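Local coordinates for attachment protein G3P (Enterobacteria phage Ike, PDB 4EO0) that probably mediates infection by binding the bacterial N-pilus through its pilus-binding domain at the tip of the filamentous phage, at residues T42-D47 with I95-E100. Sequence-based numbering, arbitrary orientation.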
loop_
_atom_site.group_PDB
_atom_site.type_symbol
_atom_site.label_atom_id
_atom_site.label_comp_id
_atom_site.label_asym_id
_atom_site.label_seq_id
_atom_site.Cartn_x
_atom_site.Cartn_y
_atom_site.Cartn_z
ATOM N N THR A 42 -2.763 7.696 2.995
ATOM C CA THR A 42 -2.691 6.934 4.233
ATOM C C THR A 42 -3.549 5.687 4.102
ATOM O O THR A 42 -3.089 4.620 4.467
ATOM C CB THR A 42 -3.035 7.822 5.446
ATOM O OG1 THR A 42 -1.962 8.729 5.642
ATOM C CG2 THR A 42 -3.248 7.014 6.736
ATOM N N THR A 43 -4.785 5.822 3.560
ATOM C CA THR A 43 -5.688 4.686 3.343
ATOM C C THR A 43 -5.061 3.714 2.384
ATOM O O THR A 43 -5.103 2.508 2.647
ATOM C CB THR A 43 -7.058 5.195 2.888
ATOM O OG1 THR A 43 -7.571 5.998 3.943
ATOM C CG2 THR A 43 -8.061 4.051 2.584
ATOM N N ALA A 44 -4.494 4.217 1.265
ATOM C CA ALA A 44 -3.837 3.377 0.263
ATOM C C ALA A 44 -2.661 2.609 0.893
ATOM O O ALA A 44 -2.503 1.429 0.604
ATOM C CB ALA A 44 -3.357 4.236 -0.894
ATOM N N CYS A 45 -1.885 3.252 1.794
ATOM C CA CYS A 45 -0.783 2.597 2.498
ATOM C C CYS A 45 -1.307 1.517 3.467
ATOM O O CYS A 45 -0.708 0.447 3.565
ATOM C CB CYS A 45 0.108 3.610 3.218
ATOM S SG CYS A 45 1.643 2.881 3.863
ATOM N N ASN A 46 -2.438 1.773 4.141
ATOM C CA ASN A 46 -3.065 0.766 5.007
ATOM C C ASN A 46 -3.531 -0.415 4.188
ATOM O O ASN A 46 -3.426 -1.542 4.657
ATOM C CB ASN A 46 -4.232 1.382 5.761
ATOM C CG ASN A 46 -3.783 2.368 6.798
ATOM O OD1 ASN A 46 -2.658 2.316 7.304
ATOM N ND2 ASN A 46 -4.670 3.264 7.162
ATOM N N ASP A 47 -4.030 -0.168 2.963
ATOM C CA ASP A 47 -4.440 -1.236 2.059
ATOM C C ASP A 47 -3.233 -2.097 1.673
ATOM O O ASP A 47 -3.336 -3.325 1.646
ATOM C CB ASP A 47 -5.110 -0.673 0.781
ATOM C CG ASP A 47 -6.543 -0.152 0.909
ATOM O OD1 ASP A 47 -7.146 -0.301 2.001
ATOM O OD2 ASP A 47 -7.061 0.390 -0.081
ATOM N N ILE A 95 -2.544 7.091 -7.406
ATOM C CA ILE A 95 -1.236 7.007 -6.755
ATOM C C ILE A 95 -1.130 5.601 -6.204
ATOM O O ILE A 95 -2.077 5.113 -5.591
ATOM C CB ILE A 95 -1.038 8.061 -5.632
ATOM C CG1 ILE A 95 -0.892 9.462 -6.233
ATOM C CG2 ILE A 95 0.177 7.755 -4.739
ATOM C CD1 ILE A 95 -0.983 10.629 -5.222
ATOM N N ARG A 96 0.035 4.968 -6.380
ATOM C CA ARG A 96 0.346 3.650 -5.853
ATOM C C ARG A 96 1.104 3.866 -4.566
ATOM O O ARG A 96 2.048 4.647 -4.555
ATOM C CB ARG A 96 1.270 2.921 -6.824
ATOM C CG ARG A 96 0.600 2.487 -8.105
ATOM C CD ARG A 96 1.568 1.751 -9.007
ATOM N NE ARG A 96 0.843 1.205 -10.157
ATOM C CZ ARG A 96 0.432 -0.056 -10.234
ATOM N NH1 ARG A 96 0.721 -0.916 -9.262
ATOM N NH2 ARG A 96 -0.239 -0.477 -11.297
ATOM N N ALA A 97 0.671 3.209 -3.486
ATOM C CA ALA A 97 1.341 3.191 -2.178
ATOM C C ALA A 97 1.954 1.799 -2.113
ATOM O O ALA A 97 1.242 0.808 -2.232
ATOM C CB ALA A 97 0.318 3.368 -1.049
ATOM N N GLN A 98 3.271 1.729 -2.004
ATOM C CA GLN A 98 3.966 0.445 -1.910
ATOM C C GLN A 98 4.577 0.286 -0.536
ATOM O O GLN A 98 5.276 1.185 -0.053
ATOM C CB GLN A 98 5.056 0.292 -2.978
ATOM C CG GLN A 98 4.503 -0.036 -4.374
ATOM C CD GLN A 98 5.539 -0.023 -5.453
ATOM O OE1 GLN A 98 6.753 0.034 -5.202
ATOM N NE2 GLN A 98 5.090 -0.157 -6.684
ATOM N N VAL A 99 4.307 -0.861 0.110
ATOM C CA VAL A 99 4.934 -1.179 1.391
ATOM C C VAL A 99 5.863 -2.390 1.203
ATOM O O VAL A 99 5.527 -3.345 0.457
ATOM C CB VAL A 99 3.913 -1.344 2.564
ATOM C CG1 VAL A 99 3.178 -2.699 2.524
ATOM C CG2 VAL A 99 4.611 -1.150 3.926
ATOM N N GLU A 100 6.978 -2.410 1.940
ATOM C CA GLU A 100 7.813 -3.611 1.926
ATOM C C GLU A 100 7.220 -4.614 2.909
ATOM O O GLU A 100 6.875 -4.240 4.024
ATOM C CB GLU A 100 9.279 -3.299 2.317
ATOM C CG GLU A 100 10.090 -2.461 1.326
ATOM C CD GLU A 100 11.552 -2.335 1.698
ATOM O OE1 GLU A 100 11.891 -2.596 2.875
ATOM O OE2 GLU A 100 12.367 -1.981 0.816
#
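C45 of helix 38-66 and A97 of strand 94-106 are the nearest backbone pair, their CA atoms 5.2 Å apart. The A97 methyl lies between the two backbones. Its CB reaches the peptide linking A44 to C45, 3.6 Å from the carbonyl carbon C of A44 and equally far from C45 N, so the strand meets the helix main chain itself. Either side of that peptide along the helix chain, the two CB atoms complete the contact: A44 CB is 3.8 Å from A97 CB, and C45 CB is looser at 4.3 Å. Methyl-to-methyl and methyl-to-peptide approaches, with no hydrogen bond across and all three residues buried, make this apolar packing of a side chain on the helix backbone. For C45, chi1 -170° puts SG anti to the backbone N and carries it along the strand in the direction of V99, where it forms the disulfide with C80, tying the helix covalently to the segment just before strand 81-82. R96 and Q98 start from the strand face turned away from the helix, whereas V99 returns to the helix side and packs on A48 and K49, one turn further along. Backbone hydrogen bonds join A97 to G14 of strand 12-24 and Q98 to V81 of strand 81-82, so the strand is flanked by two others. The helix touches both, A44 on A16 and C45 on Y82. This is a long helix laid against one face of an antiparallel sheet, near the middle of the elongated pilus-binding domain, consistent with the small side chains of A44 and A97 at the closest point.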